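Local atomic coordinates of hydroxyglutarate synthase (PDB entry 6W1K), a protein that catalyses the iron(II)-dependent decarboxylation and hydroxylation of 2-oxoadipate to D-2-hydroxyglutarate, a step in plant lysine catabolism. Residues T24-M29 with E77-F82; Q137-K142 with Q174-E179; K212-V217 with G229-S234. All blocks are in the same frame, centred on the assembly; numbering follows the deposited sequence.

How the interactions relate
All three contacts lie within the one 2-oxoadipate dioxygenase/decarboxylase chain, yet they share no element and do not touch: nearest atoms of any two lie about 19 Å apart. Interactions 1 and 2 are buried, purely apolar packings of one helix on another, the first using phenylalanine rings against aliphatic groups and methionine, the second using only branched aliphatic side chains. Interaction 2 is the more peripheral by position, its centre about 23 Å from that of the chain, against about 14 Å for interaction 1. Interaction 3, partly buried and across the chain's centre from interaction 1, sets a helix asparagine against a loop that enters an edge strand.

Interaction 1: T24-M29 with E77-F82; sequences TVISNM and EFFTDF
Val25 and Phe78 reach toward each other from opposite directions, the valine from helix 16-36 and the ring from helix 72-81. The closest pair is Val25 CG1 and Phe78 CZ, 3.5 Å apart, with Val25 CB also near CZ at 3.9 Å. The methyl sits by the CZ end of the ring, at an oblique angle to it. In Phe78, CG stands anti to the backbone N (chi1 169°), which carries the ring out from its helix into the gap between the two backbones. That gap is wide: the short helical segments run at 145° to each other, roughly antiparallel, with axes 13.0 Å apart, and the phenylalanine rings and Met29 supply much of the reach.

The second group of contacts centres on Phe79. Ile26 CG2 lies at the edge of this ring, close to its plane, and its 4.5 Å separation from CE1 makes it a loose contact. Met29 sends its thioether chain farther, with CE coming within 4.2 Å of Phe79 CZ on an oblique line. Its chain is extended through CG and SD, and this gives the terminal methyl the reach to meet the ring.

Within helix 72-81 the two phenylalanines also pack on each other. Phe78 CD2 rests 3.7 Å above the plane of Phe79, over the ring centre, while Phe79 CE2 lies in the plane of Phe78 at its edge. No hydrogen bond joins the two segments.

Tyr84 makes an edge-to-face contact with Phe79. Helix 154-160 touches Val25 and Phe78 through Thr155, and Met29 through Ser158, while Ile26 rests on Phe60 and Met29 on Phe62, both of strand 57-65, joining the helical layer to the central mixed sheet.

Interaction 2: Q137-K142 with Q174-E179; sequences QDIIQK and QVLSRE
Ile139 reaches from helix 134-147 to two successive residues of helix 170-179, and its two branches divide the work. CG1 is anti to the carbonyl carbon (chi1 -74°), and the nearly extended second torsion (chi2 163°) carries CD1 out to Val175. There CD1 lies 3.5 Å from Val175 CG1, tighter than usual for two carbons, and 3.7 Å from Val175 CB. The isoleucine arm passes aslant the valine. The other branch of Ile139, CG2, stands 4.2 Å from Leu176 CD1, a looser contact with the neighbouring residue.

Leu176 is likewise shared between two partners. While CD1 faces Ile139, its other methyl, CD2, lies 4.1 Å from Ile140 CD1 and almost equally near Ile140 CG1. The forked end of the leucine thus meets two consecutive isoleucines. Ile140 has nearly the same torsions as Ile139, but its CB does not point at the partner helix; the extended CG1-CD1 arm brings its tip to the leucine.

This is helix-helix packing in the all-helical part of the chain between strands 121-127 and 195-199. The segments cross at -129° with axes 10.5 Å apart, and Ile139 and Leu176 form the nearest CA pair, at 8.2 Å. Polar links beyond the two segments flank the apolar patch: Lys142 forms a salt bridge with Asp172, ahead of 174-179 on the same helix, and Glu179 OE1 hydrogen-bonds to Ser136 and Ser133. Leu187 of helix 181-189 also touches Leu176, extending the hydrophobic packing to a third helix.

Interaction 3: K212-V217 with G229-S234; sequences KFNKFV and GILKVS
Asn214 carries the helix side of this contact alone, pointing from helix 210-219 toward Ile230 and Leu231. Its amide nitrogen does the touching: ND2 lies 4.0 Å from Leu231 CD1 and 4.2 Å from Ile230 CD1. The Ile230 carbonyl O is also close to ND2, but at 4.1 Å it makes no hydrogen bond. The polar anchor of the amide lies outside the two segments, where OD1 hydrogen-bonds to Ser242 OG; this link ties the helix to strand 239-243 and should restrict rotation of the amide.

Ile230 approaches from the loop leading into strand 232-233. Its CG1 sits between the backbone N and the carbonyl carbon (chi1 56°), an orientation that sends CD1 toward the asparagine.

Leu231 crosses the asparagine side chain at about a right angle and offers one branch, CD1. Ile210 and Asn211 also pack against it, so this leucine follows the helix surface back toward its first turn.

Immediately beyond, the chain is braced by Lys232, whose NZ hydrogen-bonds to Gly229 O at 2.7 Å, tying together the loop before the strand. The backbone of Lys232 pairs with that of Gln241, a 2-oxoadipate-binding residue whose side chain lies about 6 Å from that of Leu231. The contact thus lies near, but not in, the substrate pocket: a helix packed against an edge beta-hairpin, 232-233 with 239-243, of the curved mixed sheet in this member of the glyoxalase (VOC-like) clan.

Interaction 1: T24-M29 with E77-F82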
loop_
_atom_site.group_PDB
_atom_site.type_symbol
_atom_site.label_atom_id
_atom_site.label_comp_id
_atom_site.label_asym_id
_atom_site.label_seq_id
_atom_site.Cartn_x
_atom_site.Cartn_y
_atom_site.Cartn_z
ATOM N N THR A 24 10.655 -10.130 -10.069
ATOM C CA THR A 24 11.529 -9.042 -10.545
ATOM C C THR A 24 10.731 -7.758 -10.746
ATOM O O THR A 24 11.287 -6.661 -10.611
ATOM C CB THR A 24 12.255 -9.376 -11.858
ATOM O OG1 THR A 24 11.325 -9.391 -12.955
ATOM C CG2 THR A 24 13.012 -10.681 -11.745
ATOM N N VAL A 25 9.436 -7.860 -11.092
ATOM C CA VAL A 25 8.638 -6.660 -11.295
ATOM C C VAL A 25 8.386 -5.958 -9.960
ATOM O O VAL A 25 8.534 -4.727 -9.845
ATOM C CB VAL A 25 7.311 -6.998 -12.013
ATOM C CG1 VAL A 25 6.417 -5.738 -12.113
ATOM C CG2 VAL A 25 7.527 -7.534 -13.440
ATOM N N ILE A 26 7.969 -6.706 -8.943
ATOM C CA ILE A 26 7.653 -6.039 -7.684
ATOM C C ILE A 26 8.944 -5.577 -7.040
ATOM O O ILE A 26 8.936 -4.606 -6.277
ATOM C CB ILE A 26 6.789 -6.889 -6.722
ATOM C CG1 ILE A 26 7.363 -8.271 -6.438
ATOM C CG2 ILE A 26 5.385 -6.985 -7.289
ATOM C CD1 ILE A 26 6.750 -8.956 -5.201
ATOM N N SER A 27 10.060 -6.215 -7.386
ATOM C CA SER A 27 11.357 -5.747 -6.915
ATOM C C SER A 27 11.675 -4.381 -7.494
ATOM O O SER A 27 12.183 -3.506 -6.786
ATOM C CB SER A 27 12.433 -6.769 -7.271
ATOM O OG SER A 27 13.694 -6.243 -6.990
ATOM N N ASN A 28 11.325 -4.157 -8.765
ATOM C CA ASN A 28 11.555 -2.847 -9.365
ATOM C C ASN A 28 10.612 -1.800 -8.785
ATOM O O ASN A 28 11.012 -0.654 -8.596
ATOM C CB ASN A 28 11.430 -2.944 -10.890
ATOM C CG ASN A 28 12.663 -3.542 -11.507
ATOM O OD1 ASN A 28 13.744 -3.365 -10.975
ATOM N ND2 ASN A 28 12.516 -4.284 -12.591
ATOM N N MET A 29 9.362 -2.173 -8.472
ATOM C CA MET A 29 8.490 -1.228 -7.781
ATOM C C MET A 29 9.120 -0.799 -6.462
ATOM O O MET A 29 9.123 0.389 -6.115
ATOM C CB MET A 29 7.114 -1.849 -7.539
ATOM C CG MET A 29 6.350 -2.212 -8.813
ATOM S SD MET A 29 4.826 -3.116 -8.418
ATOM C CE MET A 29 3.837 -2.839 -9.867
ATOM N N GLU A 77 -5.278 -5.841 -13.483
ATOM C CA GLU A 77 -5.084 -6.832 -14.542
ATOM C C GLU A 77 -3.672 -7.427 -14.529
ATOM O O GLU A 77 -3.482 -8.609 -14.852
ATOM C CB GLU A 77 -5.366 -6.167 -15.887
ATOM C CG GLU A 77 -5.622 -7.103 -17.032
ATOM C CD GLU A 77 -5.526 -6.403 -18.395
ATOM O OE1 GLU A 77 -5.240 -7.118 -19.384
ATOM O OE2 GLU A 77 -5.714 -5.154 -18.478
ATOM N N PHE A 78 -2.665 -6.612 -14.226
ATOM C CA PHE A 78 -1.327 -7.158 -14.058
ATOM C C PHE A 78 -1.313 -8.237 -12.985
ATOM O O PHE A 78 -0.822 -9.353 -13.216
ATOM C CB PHE A 78 -0.336 -6.047 -13.686
ATOM C CG PHE A 78 1.014 -6.581 -13.236
ATOM C CD1 PHE A 78 1.851 -7.216 -14.131
ATOM C CD2 PHE A 78 1.402 -6.464 -11.913
ATOM C CE1 PHE A 78 3.102 -7.720 -13.733
ATOM C CE2 PHE A 78 2.640 -6.960 -11.497
ATOM C CZ PHE A 78 3.484 -7.611 -12.401
ATOM N N PHE A 79 -1.835 -7.914 -11.795
ATOM C CA PHE A 79 -1.749 -8.852 -10.673
ATOM C C PHE A 79 -2.579 -10.099 -10.930
ATOM O O PHE A 79 -2.131 -11.215 -10.610
ATOM C CB PHE A 79 -2.136 -8.177 -9.342
ATOM C CG PHE A 79 -1.157 -7.127 -8.934
ATOM C CD1 PHE A 79 0.092 -7.488 -8.434
ATOM C CD2 PHE A 79 -1.442 -5.779 -9.103
ATOM C CE1 PHE A 79 1.013 -6.572 -8.110
ATOM C CE2 PHE A 79 -0.495 -4.852 -8.796
ATOM C CZ PHE A 79 0.732 -5.247 -8.292
ATOM N N THR A 80 -3.773 -9.960 -11.535
ATOM C CA THR A 80 -4.553 -11.159 -11.849
ATOM C C THR A 80 -3.931 -11.973 -12.988
ATOM O O THR A 80 -4.120 -13.192 -13.028
ATOM C CB THR A 80 -6.020 -10.824 -12.177
ATOM O OG1 THR A 80 -6.100 -9.906 -13.270
ATOM C CG2 THR A 80 -6.692 -10.206 -10.934
ATOM N N ASP A 81 -3.172 -11.347 -13.902
ATOM C CA ASP A 81 -2.362 -12.113 -14.852
ATOM C C ASP A 81 -1.319 -12.996 -14.134
ATOM O O ASP A 81 -0.942 -14.052 -14.632
ATOM C CB ASP A 81 -1.633 -11.172 -15.814
ATOM C CG ASP A 81 -2.533 -10.573 -16.909
ATOM O OD1 ASP A 81 -3.684 -11.013 -17.109
ATOM O OD2 ASP A 81 -2.039 -9.624 -17.567
ATOM N N PHE A 82 -0.857 -12.577 -12.967
ATOM C CA PHE A 82 0.078 -13.345 -12.152
ATOM C C PHE A 82 -0.599 -13.966 -10.930
ATOM O O PHE A 82 -0.005 -14.094 -9.861
ATOM C CB PHE A 82 1.276 -12.457 -11.808
ATOM C CG PHE A 82 2.139 -12.206 -13.023
ATOM C CD1 PHE A 82 3.020 -13.197 -13.486
ATOM C CD2 PHE A 82 2.006 -11.035 -13.763
ATOM C CE1 PHE A 82 3.766 -13.031 -14.660
ATOM C CE2 PHE A 82 2.759 -10.851 -14.924
ATOM C CZ PHE A 82 3.639 -11.842 -15.372
#

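Interaction 2: Q137-K142 with Q174-E179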
loop_
_atom_site.group_PDB
_atom_site.type_symbol
_atom_site.label_atom_id
_atom_site.label_comp_id
_atom_site.label_asym_id
_atom_site.label_seq_id
_atom_site.Cartn_x
_atom_site.Cartn_y
_atom_site.Cartn_z
ATOM N N GLN A 137 -12.815 17.899 -11.363
ATOM C CA GLN A 137 -13.031 16.937 -12.435
ATOM C C GLN A 137 -12.349 17.394 -13.711
ATOM O O GLN A 137 -11.781 16.574 -14.449
ATOM C CB GLN A 137 -14.523 16.718 -12.684
ATOM C CG GLN A 137 -15.230 16.073 -11.541
ATOM C CD GLN A 137 -16.617 15.596 -11.911
ATOM O OE1 GLN A 137 -16.825 14.984 -12.959
ATOM N NE2 GLN A 137 -17.574 15.862 -11.038
ATOM N N ASP A 138 -12.399 18.701 -14.000
ATOM C CA ASP A 138 -11.831 19.185 -15.252
ATOM C C ASP A 138 -10.308 19.166 -15.210
ATOM O O ASP A 138 -9.658 18.935 -16.232
ATOM C CB ASP A 138 -12.300 20.601 -15.571
ATOM C CG ASP A 138 -13.756 20.664 -15.993
ATOM O OD1 ASP A 138 -14.365 19.600 -16.234
ATOM O OD2 ASP A 138 -14.294 21.790 -16.070
ATOM N N ILE A 139 -9.723 19.433 -14.044
ATOM C CA ILE A 139 -8.276 19.383 -13.914
ATOM C C ILE A 139 -7.791 17.947 -14.110
ATOM O O ILE A 139 -6.863 17.676 -14.880
ATOM C CB ILE A 139 -7.842 19.939 -12.545
ATOM C CG1 ILE A 139 -7.959 21.452 -12.482
ATOM C CG2 ILE A 139 -6.400 19.478 -12.229
ATOM C CD1 ILE A 139 -7.939 21.976 -11.061
ATOM N N ILE A 140 -8.452 16.997 -13.453
ATOM C CA ILE A 140 -8.040 15.608 -13.592
ATOM C C ILE A 140 -8.226 15.147 -15.026
ATOM O O ILE A 140 -7.363 14.458 -15.590
ATOM C CB ILE A 140 -8.823 14.728 -12.600
ATOM C CG1 ILE A 140 -8.329 15.027 -11.191
ATOM C CG2 ILE A 140 -8.664 13.241 -12.930
ATOM C CD1 ILE A 140 -9.298 14.578 -10.075
ATOM N N GLN A 141 -9.351 15.517 -15.639
ATOM C CA GLN A 141 -9.603 15.141 -17.022
ATOM C C GLN A 141 -8.521 15.679 -17.952
ATOM O O GLN A 141 -8.161 15.021 -18.934
ATOM C CB GLN A 141 -10.966 15.646 -17.471
ATOM C CG GLN A 141 -11.476 15.000 -18.713
ATOM C CD GLN A 141 -11.742 13.499 -18.539
ATOM O OE1 GLN A 141 -12.217 13.036 -17.489
ATOM N NE2 GLN A 141 -11.418 12.730 -19.580
ATOM N N LYS A 142 -8.024 16.895 -17.688
ATOM C CA LYS A 142 -6.964 17.458 -18.522
ATOM C C LYS A 142 -5.731 16.557 -18.500
ATOM O O LYS A 142 -5.126 16.274 -19.544
ATOM C CB LYS A 142 -6.593 18.871 -18.049
ATOM C CG LYS A 142 -5.347 19.452 -18.749
ATOM C CD LYS A 142 -5.052 20.898 -18.338
ATOM C CE LYS A 142 -4.598 20.982 -16.886
ATOM N NZ LYS A 142 -4.016 22.342 -16.554
ATOM N N GLN A 174 -2.425 22.803 -6.336
ATOM C CA GLN A 174 -3.016 23.589 -5.263
ATOM C C GLN A 174 -4.526 23.378 -5.185
ATOM O O GLN A 174 -5.076 23.196 -4.094
ATOM C CB GLN A 174 -2.711 25.067 -5.470
ATOM C CG GLN A 174 -1.422 25.562 -4.884
ATOM C CD GLN A 174 -1.247 27.044 -5.179
ATOM O OE1 GLN A 174 -1.297 27.461 -6.345
ATOM N NE2 GLN A 174 -1.090 27.855 -4.130
ATOM N N VAL A 175 -5.220 23.461 -6.327
ATOM C CA VAL A 175 -6.679 23.314 -6.344
ATOM C C VAL A 175 -7.091 21.924 -5.859
ATOM O O VAL A 175 -8.034 21.774 -5.066
ATOM C CB VAL A 175 -7.217 23.595 -7.761
ATOM C CG1 VAL A 175 -8.677 23.201 -7.868
ATOM C CG2 VAL A 175 -7.036 25.070 -8.124
ATOM N N LEU A 176 -6.414 20.887 -6.336
ATOM C CA LEU A 176 -6.764 19.531 -5.890
ATOM C C LEU A 176 -6.468 19.348 -4.409
ATOM O O LEU A 176 -7.272 18.760 -3.676
ATOM C CB LEU A 176 -6.009 18.506 -6.710
ATOM C CG LEU A 176 -6.454 18.331 -8.160
ATOM C CD1 LEU A 176 -5.590 17.201 -8.769
ATOM C CD2 LEU A 176 -7.945 18.031 -8.288
ATOM N N SER A 177 -5.321 19.853 -3.949
ATOM C CA SER A 177 -4.968 19.708 -2.543
ATOM C C SER A 177 -6.051 20.238 -1.632
ATOM O O SER A 177 -6.209 19.746 -0.512
ATOM C CB SER A 177 -3.669 20.433 -2.217
ATOM O OG SER A 177 -2.563 19.774 -2.783
ATOM N N ARG A 178 -6.776 21.268 -2.071
ATOM C CA ARG A 178 -7.784 21.887 -1.216
ATOM C C ARG A 178 -9.069 21.064 -1.152
ATOM O O ARG A 178 -9.796 21.128 -0.154
ATOM C CB ARG A 178 -8.081 23.301 -1.719
ATOM C CG ARG A 178 -6.989 24.330 -1.394
ATOM C CD ARG A 178 -7.237 25.650 -2.127
ATOM N NE ARG A 178 -6.041 26.489 -2.150
ATOM C CZ ARG A 178 -5.562 27.093 -3.237
ATOM N NH1 ARG A 178 -6.173 26.953 -4.411
ATOM N NH2 ARG A 178 -4.471 27.844 -3.152
ATOM N N GLU A 179 -9.365 20.292 -2.192
ATOM C CA GLU A 179 -10.577 19.486 -2.216
ATOM C C GLU A 179 -10.329 18.018 -1.884
ATOM O O GLU A 179 -11.170 17.388 -1.232
ATOM C CB GLU A 179 -11.235 19.569 -3.594
ATOM C CG GLU A 179 -12.517 18.723 -3.696
ATOM C CD GLU A 179 -13.297 18.975 -4.980
ATOM O OE1 GLU A 179 -12.762 19.681 -5.865
ATOM O OE2 GLU A 179 -14.448 18.486 -5.090
#

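Interaction 3: K212-V217 with G229-S234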
loop_
_atom_site.group_PDB
_atom_site.type_symbol
_atom_site.label_atom_id
_atom_site.label_comp_id
_atom_site.label_asym_id
_atom_site.label_seq_id
_atom_site.Cartn_x
_atom_site.Cartn_y
_atom_site.Cartn_z
ATOM N N LYS A 212 5.526 -3.030 20.808
ATOM C CA LYS A 212 6.988 -2.968 20.979
ATOM C C LYS A 212 7.586 -2.405 19.691
ATOM O O LYS A 212 8.484 -1.595 19.776
ATOM C CB LYS A 212 7.576 -4.350 21.246
ATOM C CG LYS A 212 7.966 -4.613 22.687
ATOM C CD LYS A 212 6.800 -4.962 23.555
ATOM C CE LYS A 212 7.210 -5.360 24.958
ATOM N NZ LYS A 212 7.885 -6.676 24.979
ATOM N N PHE A 213 7.086 -2.830 18.534
ATOM C CA PHE A 213 7.583 -2.331 17.257
ATOM C C PHE A 213 7.409 -0.815 17.158
ATOM O O PHE A 213 8.333 -0.096 16.772
ATOM C CB PHE A 213 6.866 -3.007 16.083
ATOM C CG PHE A 213 7.506 -2.712 14.760
ATOM C CD1 PHE A 213 8.401 -3.614 14.200
ATOM C CD2 PHE A 213 7.252 -1.510 14.084
ATOM C CE1 PHE A 213 9.019 -3.342 13.007
ATOM C CE2 PHE A 213 7.888 -1.230 12.901
ATOM C CZ PHE A 213 8.761 -2.161 12.346
ATOM N N ASN A 214 6.227 -0.317 17.519
ATOM C CA ASN A 214 5.986 1.123 17.455
ATOM C C ASN A 214 6.981 1.896 18.311
ATOM O O ASN A 214 7.487 2.948 17.892
ATOM C CB ASN A 214 4.557 1.432 17.887
ATOM C CG ASN A 214 3.551 1.092 16.820
ATOM O OD1 ASN A 214 3.911 0.799 15.678
ATOM N ND2 ASN A 214 2.282 1.094 17.185
ATOM N N LYS A 215 7.282 1.396 19.512
ATOM C CA LYS A 215 8.226 2.103 20.375
ATOM C C LYS A 215 9.642 2.045 19.798
ATOM O O LYS A 215 10.406 3.009 19.905
ATOM C CB LYS A 215 8.188 1.525 21.787
ATOM C CG LYS A 215 9.179 2.163 22.753
ATOM C CD LYS A 215 9.798 1.115 23.655
ATOM C CE LYS A 215 10.200 1.682 25.024
ATOM N NZ LYS A 215 10.553 3.141 24.989
ATOM N N PHE A 216 10.004 0.926 19.172
ATOM C CA PHE A 216 11.268 0.837 18.441
ATOM C C PHE A 216 11.364 1.919 17.359
ATOM O O PHE A 216 12.400 2.574 17.220
ATOM C CB PHE A 216 11.400 -0.578 17.846
ATOM C CG PHE A 216 12.576 -0.759 16.916
ATOM C CD1 PHE A 216 12.400 -0.697 15.532
ATOM C CD2 PHE A 216 13.849 -1.001 17.419
ATOM C CE1 PHE A 216 13.467 -0.850 14.667
ATOM C CE2 PHE A 216 14.920 -1.168 16.564
ATOM C CZ PHE A 216 14.727 -1.094 15.177
ATOM N N VAL A 217 10.298 2.134 16.592
ATOM C CA VAL A 217 10.359 3.135 15.533
ATOM C C VAL A 217 10.471 4.530 16.129
ATOM O O VAL A 217 11.299 5.344 15.697
ATOM C CB VAL A 217 9.131 3.004 14.616
ATOM C CG1 VAL A 217 9.043 4.187 13.647
ATOM C CG2 VAL A 217 9.200 1.737 13.873
ATOM N N GLY A 229 -5.088 7.569 16.926
ATOM C CA GLY A 229 -4.069 6.878 17.677
ATOM C C GLY A 229 -2.983 6.309 16.785
ATOM O O GLY A 229 -3.150 6.119 15.580
ATOM N N ILE A 230 -1.839 6.023 17.402
ATOM C CA ILE A 230 -0.745 5.464 16.624
ATOM C C ILE A 230 -1.018 4.021 16.229
ATOM O O ILE A 230 -0.396 3.518 15.291
ATOM C CB ILE A 230 0.589 5.573 17.386
ATOM C CG1 ILE A 230 0.496 4.912 18.762
ATOM C CG2 ILE A 230 1.001 7.065 17.538
ATOM C CD1 ILE A 230 1.864 4.646 19.386
ATOM N N LEU A 231 -1.934 3.342 16.905
ATOM C CA LEU A 231 -2.241 1.943 16.626
ATOM C C LEU A 231 -3.721 1.825 16.285
ATOM O O LEU A 231 -4.578 2.027 17.147
ATOM C CB LEU A 231 -1.891 1.056 17.822
ATOM C CG LEU A 231 -2.062 -0.442 17.569
ATOM C CD1 LEU A 231 -1.069 -0.921 16.502
ATOM C CD2 LEU A 231 -1.898 -1.207 18.876
ATOM N N LYS A 232 -4.011 1.495 15.034
ATOM C CA LYS A 232 -5.376 1.255 14.590
ATOM C C LYS A 232 -5.719 -0.211 14.818
ATOM O O LYS A 232 -5.045 -1.099 14.284
ATOM C CB LYS A 232 -5.524 1.607 13.108
ATOM C CG LYS A 232 -5.553 3.111 12.828
ATOM C CD LYS A 232 -4.200 3.755 13.047
ATOM C CE LYS A 232 -4.086 5.065 12.283
ATOM N NZ LYS A 232 -3.059 5.981 12.842
ATOM N N VAL A 233 -6.795 -0.454 15.545
ATOM C CA VAL A 233 -7.213 -1.796 15.916
ATOM C C VAL A 233 -8.598 -2.053 15.340
ATOM O O VAL A 233 -9.530 -1.270 15.569
ATOM C CB VAL A 233 -7.228 -1.988 17.444
ATOM C CG1 VAL A 233 -7.781 -3.363 17.767
ATOM C CG2 VAL A 233 -5.839 -1.777 18.045
ATOM N N SER A 234 -8.650 -3.190 14.631
ATOM C CA SER A 234 -9.836 -3.529 13.901
ATOM C C SER A 234 -10.822 -3.841 14.987
ATOM O O SER A 234 -10.541 -4.269 16.096
ATOM C CB SER A 234 -9.757 -4.647 12.996
ATOM O OG SER A 234 -9.321 -5.766 13.686
#